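Local structure of carboxylesterase (Ferroplasma acidiphilum, 3WJ2) at residues 6-11 with 277-281; 123-127 with 226-230; 127-131 with 164-169; 205-210 with 250-254. The protein probably hydrolyses carboxylic esters, as an alpha/beta-hydrolase-fold carboxylesterase from an acid-loving archaeon. All blocks are in the same frame, centred on the assembly; numbering follows the deposited sequence.

Interaction 1: 6-11 with 277-281; sequences MVDPDF and IGMIH
F11 and I280 carry most of the apolar contact. Their side chains run antiparallel, one alongside the other. I280 CG1 sits over the centre of one face of the F11 ring, a CH-pi contact 3.7 Å from I280 CG1 to the F11 ring centroid. The chi1 of I280 is 56°, which places CG1 between its own backbone N and carbonyl carbon. In this rotamer CG1 and CD1 reach the ring, while the other branch, CG2, meets V7 CG1 at 3.7 Å.

Sulfur makes the second kind of contact. The M279 chain bends at chi2 and chi3 and brings SD to the edge of the F11 ring, in its plane, 3.7 Å from F11 CZ. This is a Met-aromatic contact. M279 CE also lies against F11 CE2.

The loop 6-11 thus packs on the end of strand 271-280, an outermost strand of the alpha/beta-hydrolase sheet within this chain. The backbone bends sharply at I277 and G278.

One direct hydrogen bond joins the backbones. D8 N donates to G278 O at 3.0 Å and nearly straight, 171°. The phi of G278 is 78°, a value that favours glycine, and G278 CA lies 4.0 Å from M6 O.

The D8 carboxylate also shapes its own loop. OD1 accepts from D10 N through its anti lone pair, an Asx turn. OD2 forms a salt bridge with R265 of the second subunit.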
loop_
_atom_site.group_PDB
_atom_site.type_symbol
_atom_site.label_atom_id
_atom_site.label_comp_id
_atom_site.label_asym_id
_atom_site.label_seq_id
_atom_site.Cartn_x
_atom_site.Cartn_y
_atom_site.Cartn_z
ATOM N N MET B 6 8.593 3.823 -9.309
ATOM C CA MET B 6 9.148 3.035 -10.375
ATOM C C MET B 6 8.247 3.075 -11.660
ATOM O O MET B 6 7.956 2.039 -12.258
ATOM C CB MET B 6 9.308 1.606 -9.935
ATOM C CG MET B 6 10.369 1.460 -8.854
ATOM S SD MET B 6 12.072 1.852 -9.385
ATOM C CE MET B 6 12.746 0.463 -10.261
ATOM N N VAL B 7 7.793 4.285 -11.978
ATOM C CA VAL B 7 7.004 4.502 -13.266
ATOM C C VAL B 7 7.820 3.929 -14.428
ATOM O O VAL B 7 9.075 4.130 -14.542
ATOM C CB VAL B 7 6.690 6.005 -13.403
ATOM C CG1 VAL B 7 6.062 6.264 -14.819
ATOM C CG2 VAL B 7 5.652 6.502 -12.376
ATOM N N ASP B 8 7.207 3.213 -15.375
ATOM C CA ASP B 8 7.919 2.580 -16.505
ATOM C C ASP B 8 8.639 3.755 -17.294
ATOM O O ASP B 8 8.027 4.806 -17.527
ATOM C CB ASP B 8 6.862 1.924 -17.456
ATOM C CG ASP B 8 7.487 1.160 -18.549
ATOM O OD1 ASP B 8 8.329 1.766 -19.339
ATOM O OD2 ASP B 8 7.294 -0.046 -18.711
ATOM N N PRO B 9 9.943 3.568 -17.560
ATOM C CA PRO B 9 10.677 4.737 -18.122
ATOM C C PRO B 9 10.195 5.147 -19.477
ATOM O O PRO B 9 10.490 6.345 -19.875
ATOM C CB PRO B 9 12.113 4.262 -18.160
ATOM C CG PRO B 9 12.164 3.189 -16.931
ATOM C CD PRO B 9 10.802 2.520 -17.030
ATOM N N ASP B 10 9.465 4.277 -20.212
ATOM C CA ASP B 10 8.757 4.697 -21.414
ATOM C C ASP B 10 7.888 5.936 -21.238
ATOM O O ASP B 10 7.654 6.689 -22.222
ATOM C CB ASP B 10 7.925 3.584 -22.061
ATOM C CG ASP B 10 8.740 2.445 -22.588
ATOM O OD1 ASP B 10 9.965 2.566 -22.817
ATOM O OD2 ASP B 10 8.143 1.396 -22.871
ATOM N N PHE B 11 7.405 6.235 -20.044
ATOM C CA PHE B 11 6.567 7.444 -19.855
ATOM C C PHE B 11 7.361 8.715 -19.489
ATOM O O PHE B 11 6.749 9.729 -19.233
ATOM C CB PHE B 11 5.518 7.198 -18.739
ATOM C CG PHE B 11 4.589 6.070 -19.101
ATOM C CD1 PHE B 11 3.701 6.224 -20.165
ATOM C CD2 PHE B 11 4.580 4.885 -18.342
ATOM C CE1 PHE B 11 2.795 5.182 -20.558
ATOM C CE2 PHE B 11 3.701 3.796 -18.729
ATOM C CZ PHE B 11 2.801 3.980 -19.815
ATOM N N ILE B 277 1.492 -2.846 -13.909
ATOM C CA ILE B 277 2.642 -2.473 -13.036
ATOM C C ILE B 277 3.469 -1.414 -13.786
ATOM O O ILE B 277 3.782 -1.572 -14.972
ATOM C CB ILE B 277 3.395 -3.722 -12.691
ATOM C CG1 ILE B 277 2.514 -4.551 -11.717
ATOM C CG2 ILE B 277 4.715 -3.335 -11.894
ATOM C CD1 ILE B 277 2.962 -6.035 -11.713
ATOM N N GLY B 278 3.749 -0.334 -13.093
ATOM C CA GLY B 278 4.508 0.776 -13.716
ATOM C C GLY B 278 3.718 1.658 -14.626
ATOM O O GLY B 278 4.302 2.583 -15.243
ATOM N N MET B 279 2.422 1.427 -14.835
ATOM C CA MET B 279 1.681 2.262 -15.772
ATOM C C MET B 279 1.078 3.533 -15.128
ATOM O O MET B 279 0.950 3.622 -13.884
ATOM C CB MET B 279 0.475 1.453 -16.317
ATOM C CG MET B 279 0.901 0.167 -17.009
ATOM S SD MET B 279 1.648 0.662 -18.657
ATOM C CE MET B 279 3.340 0.107 -18.433
ATOM N N ILE B 280 0.779 4.552 -15.977
ATOM C CA ILE B 280 0.221 5.823 -15.526
ATOM C C ILE B 280 -1.151 6.050 -16.222
ATOM O O ILE B 280 -1.541 5.284 -17.146
ATOM C CB ILE B 280 1.152 7.031 -15.886
ATOM C CG1 ILE B 280 1.410 7.030 -17.398
ATOM C CG2 ILE B 280 2.410 6.954 -15.007
ATOM C CD1 ILE B 280 1.996 8.448 -17.750
ATOM N N HIS B 281 -1.911 7.056 -15.795
ATOM C CA HIS B 281 -3.198 7.349 -16.445
ATOM C C HIS B 281 -2.980 7.645 -17.916
ATOM O O HIS B 281 -1.952 8.228 -18.284
ATOM C CB HIS B 281 -3.890 8.542 -15.790
ATOM C CG HIS B 281 -5.380 8.535 -16.045
ATOM N ND1 HIS B 281 -6.038 9.324 -16.991
ATOM C CD2 HIS B 281 -6.330 7.804 -15.440
ATOM C CE1 HIS B 281 -7.322 9.074 -16.926
ATOM N NE2 HIS B 281 -7.545 8.179 -15.996
HETATM O O HOH W 1 6.705 -1.260 -15.676
#

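Interaction 2: 123-127 with 226-230; sequences FPDAF and NPYFS
F123 and F127 both start toward 226-230. Each holds CG anti to its backbone N, with chi1 168° in F127, and their rings meet F229 and Y228. On the loop, Y228 CG lies beside its own backbone N, and the start of its side chain faces F127.

Y228 CB lies over the centre of one F127 face, 3.7 Å from the F127 ring centroid. The Y228 ring runs on beyond it. The two planes are nearly parallel, 13° apart, but displaced, so it is Y228 CB rather than its ring that covers the F127 face. The nearest approach is F127 CZ to Y228 CG, 3.5 Å.

F229 meets F123 differently. Its edge points at the F123 face, an edge-to-face pair with centroids 5.4 Å apart and planes at 67°. F229 CD1 comes 3.7 Å from F123 CG. The opposite face of F123 is covered by P124 CB, across the cis peptide bond that joins the two residues.

These rings join the start of helix 125-139 to the loop before strand 243-248. The Y228 hydroxyl is hydrogen-bonded to D171. Contact across the two segments is mainly aromatic and apolar, so it depends on ring shape and fit more than on paired charges.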
loop_
_atom_site.group_PDB
_atom_site.type_symbol
_atom_site.label_atom_id
_atom_site.label_comp_id
_atom_site.label_asym_id
_atom_site.label_seq_id
_atom_site.Cartn_x
_atom_site.Cartn_y
_atom_site.Cartn_z
ATOM N N PHE B 123 -23.267 17.309 -17.427
ATOM C CA PHE B 123 -24.031 16.135 -16.999
ATOM C C PHE B 123 -25.469 16.507 -16.855
ATOM O O PHE B 123 -25.814 17.602 -16.301
ATOM C CB PHE B 123 -23.489 15.646 -15.633
ATOM C CG PHE B 123 -24.234 14.471 -15.075
ATOM C CD1 PHE B 123 -24.005 13.194 -15.546
ATOM C CD2 PHE B 123 -25.297 14.684 -14.159
ATOM C CE1 PHE B 123 -24.669 12.074 -15.091
ATOM C CE2 PHE B 123 -26.024 13.537 -13.638
ATOM C CZ PHE B 123 -25.753 12.261 -14.091
ATOM N N PRO B 124 -26.390 15.692 -17.391
ATOM C CA PRO B 124 -26.228 14.308 -17.852
ATOM C C PRO B 124 -26.096 14.160 -19.367
ATOM O O PRO B 124 -26.346 13.049 -19.825
ATOM C CB PRO B 124 -27.539 13.642 -17.387
ATOM C CG PRO B 124 -28.630 14.712 -17.724
ATOM C CD PRO B 124 -27.859 16.009 -17.190
ATOM N N ASP B 125 -25.674 15.206 -20.120
ATOM C CA ASP B 125 -25.702 15.043 -21.575
ATOM C C ASP B 125 -24.800 13.855 -22.078
ATOM O O ASP B 125 -25.268 13.050 -22.843
ATOM C CB ASP B 125 -25.298 16.366 -22.315
ATOM C CG ASP B 125 -26.364 17.489 -22.109
ATOM O OD1 ASP B 125 -27.466 17.192 -21.556
ATOM O OD2 ASP B 125 -26.098 18.666 -22.484
ATOM N N ALA B 126 -23.518 13.796 -21.659
ATOM C CA ALA B 126 -22.650 12.699 -22.235
ATOM C C ALA B 126 -23.229 11.378 -21.793
ATOM O O ALA B 126 -23.141 10.396 -22.530
ATOM C CB ALA B 126 -21.238 12.858 -21.671
ATOM N N PHE B 127 -23.645 11.344 -20.527
ATOM C CA PHE B 127 -24.203 10.073 -20.047
ATOM C C PHE B 127 -25.418 9.637 -20.896
ATOM O O PHE B 127 -25.543 8.468 -21.271
ATOM C CB PHE B 127 -24.606 10.250 -18.544
ATOM C CG PHE B 127 -25.433 9.110 -18.065
ATOM C CD1 PHE B 127 -24.902 7.843 -17.834
ATOM C CD2 PHE B 127 -26.835 9.304 -17.997
ATOM C CE1 PHE B 127 -25.749 6.767 -17.459
ATOM C CE2 PHE B 127 -27.682 8.218 -17.652
ATOM C CZ PHE B 127 -27.143 6.943 -17.389
ATOM N N ASN B 226 -25.807 10.951 -7.698
ATOM C CA ASN B 226 -26.269 10.362 -8.823
ATOM C C ASN B 226 -25.256 9.278 -9.205
ATOM O O ASN B 226 -24.100 9.598 -9.649
ATOM C CB ASN B 226 -26.339 11.410 -9.911
ATOM C CG ASN B 226 -27.294 11.059 -10.915
ATOM O OD1 ASN B 226 -28.053 11.954 -11.370
ATOM N ND2 ASN B 226 -27.386 9.808 -11.313
ATOM N N PRO B 227 -25.715 8.059 -9.069
ATOM C CA PRO B 227 -24.912 6.920 -9.508
ATOM C C PRO B 227 -24.591 6.984 -10.978
ATOM O O PRO B 227 -23.679 6.280 -11.384
ATOM C CB PRO B 227 -25.803 5.717 -9.279
ATOM C CG PRO B 227 -26.862 6.160 -8.309
ATOM C CD PRO B 227 -27.066 7.589 -8.602
ATOM N N TYR B 228 -25.339 7.730 -11.772
ATOM C CA TYR B 228 -24.987 7.793 -13.236
ATOM C C TYR B 228 -23.904 8.797 -13.497
ATOM O O TYR B 228 -23.347 8.837 -14.619
ATOM C CB TYR B 228 -26.245 8.160 -14.053
ATOM C CG TYR B 228 -27.391 7.092 -13.878
ATOM C CD1 TYR B 228 -27.113 5.784 -13.387
ATOM C CD2 TYR B 228 -28.744 7.433 -14.133
ATOM C CE1 TYR B 228 -28.134 4.841 -13.196
ATOM C CE2 TYR B 228 -29.729 6.472 -13.992
ATOM C CZ TYR B 228 -29.449 5.218 -13.529
ATOM O OH TYR B 228 -30.511 4.357 -13.327
ATOM N N PHE B 229 -23.553 9.627 -12.502
ATOM C CA PHE B 229 -22.373 10.487 -12.572
ATOM C C PHE B 229 -21.208 9.725 -11.936
ATOM O O PHE B 229 -20.101 9.705 -12.455
ATOM C CB PHE B 229 -22.549 11.836 -11.767
ATOM C CG PHE B 229 -21.369 12.795 -11.884
ATOM C CD1 PHE B 229 -21.488 13.931 -12.634
ATOM C CD2 PHE B 229 -20.061 12.476 -11.370
ATOM C CE1 PHE B 229 -20.406 14.882 -12.756
ATOM C CE2 PHE B 229 -18.988 13.406 -11.498
ATOM C CZ PHE B 229 -19.174 14.621 -12.236
ATOM N N SER B 230 -21.453 9.079 -10.775
ATOM C CA SER B 230 -20.398 8.353 -10.047
ATOM C C SER B 230 -20.939 6.969 -9.718
ATOM O O SER B 230 -21.677 6.776 -8.701
ATOM C CB SER B 230 -19.943 9.007 -8.677
ATOM O OG SER B 230 -19.289 10.315 -8.870
#

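Interaction 3: 127-131 with 164-169; sequences FNDAY and ALCLKC
Y131, K168 and F127 have the most surface buried here. Y131 and K168 are roughly perpendicular. The K168 chain is extended beyond CG and passes over one face of the Y131 ring. K168 CE lies 3.7 Å from the Y131 ring centroid, toward the rim, a CH-pi contact. K168 NZ stays over the same face at 4.4 Å from the Y131 centroid, a cation-pi contact. Closer to the backbone, K168 CG comes within 3.5 Å of Y131 CE1.

The edge of the Y131 ring faces the backbone of helix 157-172, with L165 O in its plane. C169 SG approaches Y131 CE1 obliquely at 3.8 Å, a sulfur-aromatic contact.

F127 turns its ring edge to helix 157-172. F127 CE1 is 3.7 Å from A164 CB, and F127 CZ is 3.6 Å from K168 CD. The lysine chain therefore lies against two rings, at the edge of F127 and over the face of Y131.

L165 CD2 also packs on A130 CB. The segments 127-131 and 164-169 of helices 125-139 and 157-172 cross at -66°, their axes 9.4 Å apart. Helix 157-172 starts within the GxSxG sequence, which in this family usually forms the nucleophile elbow. Y82 of strand 78-82 touches both A130 and L165.

Two waters link the polar groups of the segments. One donates to N128 OD1 and accepts from K168 NZ. Another links Y131 OH to K168 O. K168 thus serves both chemistries: its aliphatic chain packs on the rings, while its ammonium has the Y131 face and a water shared with N128 as partners.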
loop_
_atom_site.group_PDB
_atom_site.type_symbol
_atom_site.label_atom_id
_atom_site.label_comp_id
_atom_site.label_asym_id
_atom_site.label_seq_id
_atom_site.Cartn_x
_atom_site.Cartn_y
_atom_site.Cartn_z
ATOM N N PHE B 127 -23.645 11.344 -20.527
ATOM C CA PHE B 127 -24.203 10.073 -20.047
ATOM C C PHE B 127 -25.418 9.637 -20.896
ATOM O O PHE B 127 -25.543 8.468 -21.271
ATOM C CB PHE B 127 -24.606 10.250 -18.544
ATOM C CG PHE B 127 -25.433 9.110 -18.065
ATOM C CD1 PHE B 127 -24.902 7.843 -17.834
ATOM C CD2 PHE B 127 -26.835 9.304 -17.997
ATOM C CE1 PHE B 127 -25.749 6.767 -17.459
ATOM C CE2 PHE B 127 -27.682 8.218 -17.652
ATOM C CZ PHE B 127 -27.143 6.943 -17.389
ATOM N N ASN B 128 -26.377 10.562 -21.119
ATOM C CA ASN B 128 -27.518 10.248 -21.939
ATOM C C ASN B 128 -27.091 9.896 -23.376
ATOM O O ASN B 128 -27.704 9.033 -23.988
ATOM C CB ASN B 128 -28.475 11.459 -21.961
ATOM C CG ASN B 128 -29.242 11.630 -20.635
ATOM O OD1 ASN B 128 -29.366 10.671 -19.802
ATOM N ND2 ASN B 128 -29.770 12.865 -20.430
ATOM N N ASP B 129 -26.028 10.546 -23.877
ATOM C CA ASP B 129 -25.520 10.190 -25.177
ATOM C C ASP B 129 -25.022 8.731 -25.209
ATOM O O ASP B 129 -25.235 7.985 -26.189
ATOM C CB ASP B 129 -24.417 11.142 -25.590
ATOM C CG ASP B 129 -24.896 12.516 -25.861
ATOM O OD1 ASP B 129 -26.134 12.758 -25.947
ATOM O OD2 ASP B 129 -24.052 13.432 -25.980
ATOM N N ALA B 130 -24.284 8.330 -24.200
ATOM C CA ALA B 130 -23.767 6.956 -24.082
ATOM C C ALA B 130 -24.919 5.933 -23.972
ATOM O O ALA B 130 -24.999 4.976 -24.754
ATOM C CB ALA B 130 -22.705 6.883 -22.899
ATOM N N TYR B 131 -25.869 6.179 -23.041
ATOM C CA TYR B 131 -26.974 5.257 -22.877
ATOM C C TYR B 131 -27.886 5.203 -24.066
ATOM O O TYR B 131 -28.213 4.086 -24.563
ATOM C CB TYR B 131 -27.764 5.733 -21.687
ATOM C CG TYR B 131 -29.029 4.895 -21.401
ATOM C CD1 TYR B 131 -28.946 3.744 -20.626
ATOM C CD2 TYR B 131 -30.300 5.317 -21.880
ATOM C CE1 TYR B 131 -30.100 2.996 -20.301
ATOM C CE2 TYR B 131 -31.486 4.569 -21.537
ATOM C CZ TYR B 131 -31.336 3.426 -20.770
ATOM O OH TYR B 131 -32.449 2.645 -20.397
ATOM N N ALA B 164 -21.538 3.579 -16.195
ATOM C CA ALA B 164 -22.805 4.207 -15.763
ATOM C C ALA B 164 -23.980 3.783 -16.610
ATOM O O ALA B 164 -25.073 3.574 -16.079
ATOM C CB ALA B 164 -22.625 5.685 -15.816
ATOM N N LEU B 165 -23.770 3.628 -17.919
ATOM C CA LEU B 165 -24.918 3.298 -18.772
ATOM C C LEU B 165 -25.360 1.878 -18.384
ATOM O O LEU B 165 -26.579 1.615 -18.422
ATOM C CB LEU B 165 -24.643 3.474 -20.288
ATOM C CG LEU B 165 -23.772 2.404 -20.940
ATOM C CD1 LEU B 165 -24.647 1.304 -21.488
ATOM C CD2 LEU B 165 -23.088 3.069 -22.163
ATOM N N CYS B 166 -24.426 0.982 -17.992
ATOM C CA CYS B 166 -24.795 -0.397 -17.598
ATOM C C CYS B 166 -25.668 -0.332 -16.371
ATOM O O CYS B 166 -26.680 -1.052 -16.325
ATOM C CB CYS B 166 -23.595 -1.252 -17.313
ATOM S SG CYS B 166 -22.706 -1.607 -18.907
ATOM N N LEU B 167 -25.331 0.532 -15.438
ATOM C CA LEU B 167 -26.146 0.654 -14.204
ATOM C C LEU B 167 -27.562 1.096 -14.581
ATOM O O LEU B 167 -28.564 0.600 -14.029
ATOM C CB LEU B 167 -25.581 1.755 -13.300
ATOM C CG LEU B 167 -24.456 1.280 -12.434
ATOM C CD1 LEU B 167 -23.848 2.454 -11.722
ATOM C CD2 LEU B 167 -25.015 0.242 -11.256
ATOM N N LYS B 168 -27.702 2.039 -15.511
ATOM C CA LYS B 168 -29.081 2.491 -15.864
ATOM C C LYS B 168 -29.852 1.399 -16.630
ATOM O O LYS B 168 -31.116 1.233 -16.443
ATOM C CB LYS B 168 -28.999 3.804 -16.691
ATOM C CG LYS B 168 -30.439 4.303 -17.031
ATOM C CD LYS B 168 -30.495 5.689 -17.642
ATOM C CE LYS B 168 -31.964 5.871 -18.269
ATOM N NZ LYS B 168 -31.968 7.398 -18.617
ATOM N N CYS B 169 -29.205 0.634 -17.506
ATOM C CA CYS B 169 -29.839 -0.538 -18.173
ATOM C C CYS B 169 -30.325 -1.478 -17.097
ATOM O O CYS B 169 -31.511 -1.922 -17.196
ATOM C CB CYS B 169 -28.850 -1.316 -19.092
ATOM S SG CYS B 169 -28.346 -0.357 -20.554
HETATM O O HOH W 2 -30.296 8.218 -20.557
HETATM O O HOH W 3 -33.228 2.124 -18.002
#

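Interaction 4: 205-210 with 250-254; sequences LTGKMI and YDPLR
L205 reaches across to P252 and L253 with one methyl branch. Its CB points toward the segment 250-254, and CG is anti to the backbone N, chi1 171°. CG comes to 4.2 Å from P252 CG. At the tip, L205 CD2 meets three neighbours: L253 CG at 4.0 Å, with P252 CG and D251 OD1 both at 4.1 Å. The L205 and L253 side chains meet at a steep angle.

The contact joins the start of helix 207-217 to the turn that leads from strand 243-248 into helix 254-266 of the alpha/beta-hydrolase fold. That turn is a type I beta turn from D251 to R254. D251 OD1 caps it by accepting from L253 N at 2.9 Å, with the donor well above the carboxylate plane. H281 packs on L205, D251 and L253. D251 and H281 are placed as the acid and base of a Ser-Asp-His triad would be in this family. T206 is the N-cap of the other helix, and its OG1 accepts from M209 N.

I210 is one helical turn on from T206. Its CD1 meets P252 CG at 3.7 Å and L253 CD2 at 3.9 Å. The proline ring therefore touches both L205 and I210. L205 O also lies 3.5 Å from P252 CG.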
loop_
_atom_site.group_PDB
_atom_site.type_symbol
_atom_site.label_atom_id
_atom_site.label_comp_id
_atom_site.label_asym_id
_atom_site.label_seq_id
_atom_site.Cartn_x
_atom_site.Cartn_y
_atom_site.Cartn_z
ATOM N N LEU B 205 -1.888 13.281 -14.862
ATOM C CA LEU B 205 -3.244 13.663 -14.432
ATOM C C LEU B 205 -3.114 14.156 -13.037
ATOM O O LEU B 205 -2.815 13.373 -12.144
ATOM C CB LEU B 205 -4.177 12.470 -14.532
ATOM C CG LEU B 205 -5.561 12.619 -13.925
ATOM C CD1 LEU B 205 -6.340 13.766 -14.662
ATOM C CD2 LEU B 205 -6.269 11.244 -13.972
ATOM N N THR B 206 -3.262 15.451 -12.782
ATOM C CA THR B 206 -3.069 15.976 -11.490
ATOM C C THR B 206 -4.374 16.086 -10.703
ATOM O O THR B 206 -5.446 16.076 -11.308
ATOM C CB THR B 206 -2.471 17.404 -11.520
ATOM O OG1 THR B 206 -3.355 18.279 -12.236
ATOM C CG2 THR B 206 -1.192 17.447 -12.304
ATOM N N GLY B 207 -4.253 16.294 -9.395
ATOM C CA GLY B 207 -5.411 16.589 -8.519
ATOM C C GLY B 207 -6.219 17.808 -8.933
ATOM O O GLY B 207 -7.475 17.786 -9.022
ATOM N N LYS B 208 -5.508 18.870 -9.258
ATOM C CA LYS B 208 -6.117 20.123 -9.709
ATOM C C LYS B 208 -6.863 19.913 -11.006
ATOM O O LYS B 208 -7.965 20.413 -11.136
ATOM C CB LYS B 208 -5.100 21.217 -9.907
ATOM C CG LYS B 208 -4.624 21.750 -8.549
ATOM C CD LYS B 208 -3.452 22.687 -8.803
ATOM C CE LYS B 208 -4.017 24.039 -9.184
ATOM N NZ LYS B 208 -2.938 25.048 -9.172
ATOM N N MET B 209 -6.276 19.144 -11.917
ATOM C CA MET B 209 -7.040 18.898 -13.184
ATOM C C MET B 209 -8.260 18.008 -12.968
ATOM O O MET B 209 -9.307 18.204 -13.642
ATOM C CB MET B 209 -6.120 18.301 -14.255
ATOM C CG MET B 209 -5.262 19.420 -14.810
ATOM S SD MET B 209 -6.260 20.883 -15.463
ATOM C CE MET B 209 -7.189 20.035 -16.777
ATOM N N ILE B 210 -8.144 16.979 -12.092
ATOM C CA ILE B 210 -9.300 16.130 -11.825
ATOM C C ILE B 210 -10.438 17.034 -11.343
ATOM O O ILE B 210 -11.588 16.859 -11.759
ATOM C CB ILE B 210 -8.963 15.040 -10.790
ATOM C CG1 ILE B 210 -8.061 14.018 -11.434
ATOM C CG2 ILE B 210 -10.257 14.323 -10.291
ATOM C CD1 ILE B 210 -7.368 12.973 -10.376
ATOM N N TYR B 250 0.326 3.748 -11.118
ATOM C CA TYR B 250 0.672 5.106 -10.643
ATOM C C TYR B 250 -0.305 6.128 -11.164
ATOM O O TYR B 250 -0.029 6.852 -12.099
ATOM C CB TYR B 250 2.087 5.367 -11.204
ATOM C CG TYR B 250 3.171 4.507 -10.518
ATOM C CD1 TYR B 250 3.412 4.649 -9.168
ATOM C CD2 TYR B 250 3.896 3.611 -11.239
ATOM C CE1 TYR B 250 4.415 3.818 -8.551
ATOM C CE2 TYR B 250 4.928 2.865 -10.697
ATOM C CZ TYR B 250 5.152 2.985 -9.333
ATOM O OH TYR B 250 6.187 2.269 -8.760
ATOM N N ASP B 251 -1.500 6.057 -10.663
ATOM C CA ASP B 251 -2.609 6.869 -11.285
ATOM C C ASP B 251 -3.505 7.252 -10.117
ATOM O O ASP B 251 -3.925 6.396 -9.304
ATOM C CB ASP B 251 -3.364 5.942 -12.280
ATOM C CG ASP B 251 -4.638 6.556 -12.849
ATOM O OD1 ASP B 251 -5.136 7.589 -12.496
ATOM O OD2 ASP B 251 -5.097 5.860 -13.805
ATOM N N PRO B 252 -3.811 8.540 -9.955
ATOM C CA PRO B 252 -4.714 8.945 -8.834
ATOM C C PRO B 252 -6.080 8.232 -8.818
ATOM O O PRO B 252 -6.702 8.058 -7.766
ATOM C CB PRO B 252 -4.845 10.448 -8.946
ATOM C CG PRO B 252 -4.351 10.774 -10.386
ATOM C CD PRO B 252 -3.477 9.679 -10.853
ATOM N N LEU B 253 -6.584 7.820 -10.006
ATOM C CA LEU B 253 -7.892 7.184 -10.114
ATOM C C LEU B 253 -7.923 5.703 -9.747
ATOM O O LEU B 253 -8.957 5.061 -9.801
ATOM C CB LEU B 253 -8.399 7.265 -11.586
ATOM C CG LEU B 253 -8.630 8.684 -11.978
ATOM C CD1 LEU B 253 -9.445 8.703 -13.354
ATOM C CD2 LEU B 253 -9.231 9.614 -11.004
ATOM N N ARG B 254 -6.767 5.078 -9.439
ATOM C CA ARG B 254 -6.636 3.652 -9.318
ATOM C C ARG B 254 -7.468 3.055 -8.156
ATOM O O ARG B 254 -8.118 2.034 -8.339
ATOM C CB ARG B 254 -5.139 3.336 -9.055
ATOM C CG ARG B 254 -4.806 1.836 -8.841
ATOM C CD ARG B 254 -3.387 1.704 -8.240
ATOM N NE ARG B 254 -3.505 2.013 -6.825
ATOM C CZ ARG B 254 -2.416 2.075 -6.040
ATOM N NH1 ARG B 254 -1.183 2.060 -6.568
ATOM N NH2 ARG B 254 -2.575 2.306 -4.737
#

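In the fold
Interactions 1 and 3 are mostly buried, interaction 4 is partly so, and interaction 2 lies at the surface. Interactions 2 and 3 share F127 and helix 125-139. Their centres are 8 Å apart, and Y228 of one packs on A164 and K168 of the other. Interactions 1 and 4 also touch, through the backbones of M279 and Y250. Interaction 1 lies on the opposite side of the chain's centre from 2 and 3. Rings dominate 2, a lysine laid on the Y131 face and against the F127 edge marks 3, and aliphatic groups make 4. Only interaction 1 has a direct backbone hydrogen bond between its segments. It packs on the second and third subunits, which Y250 in 4 also reaches.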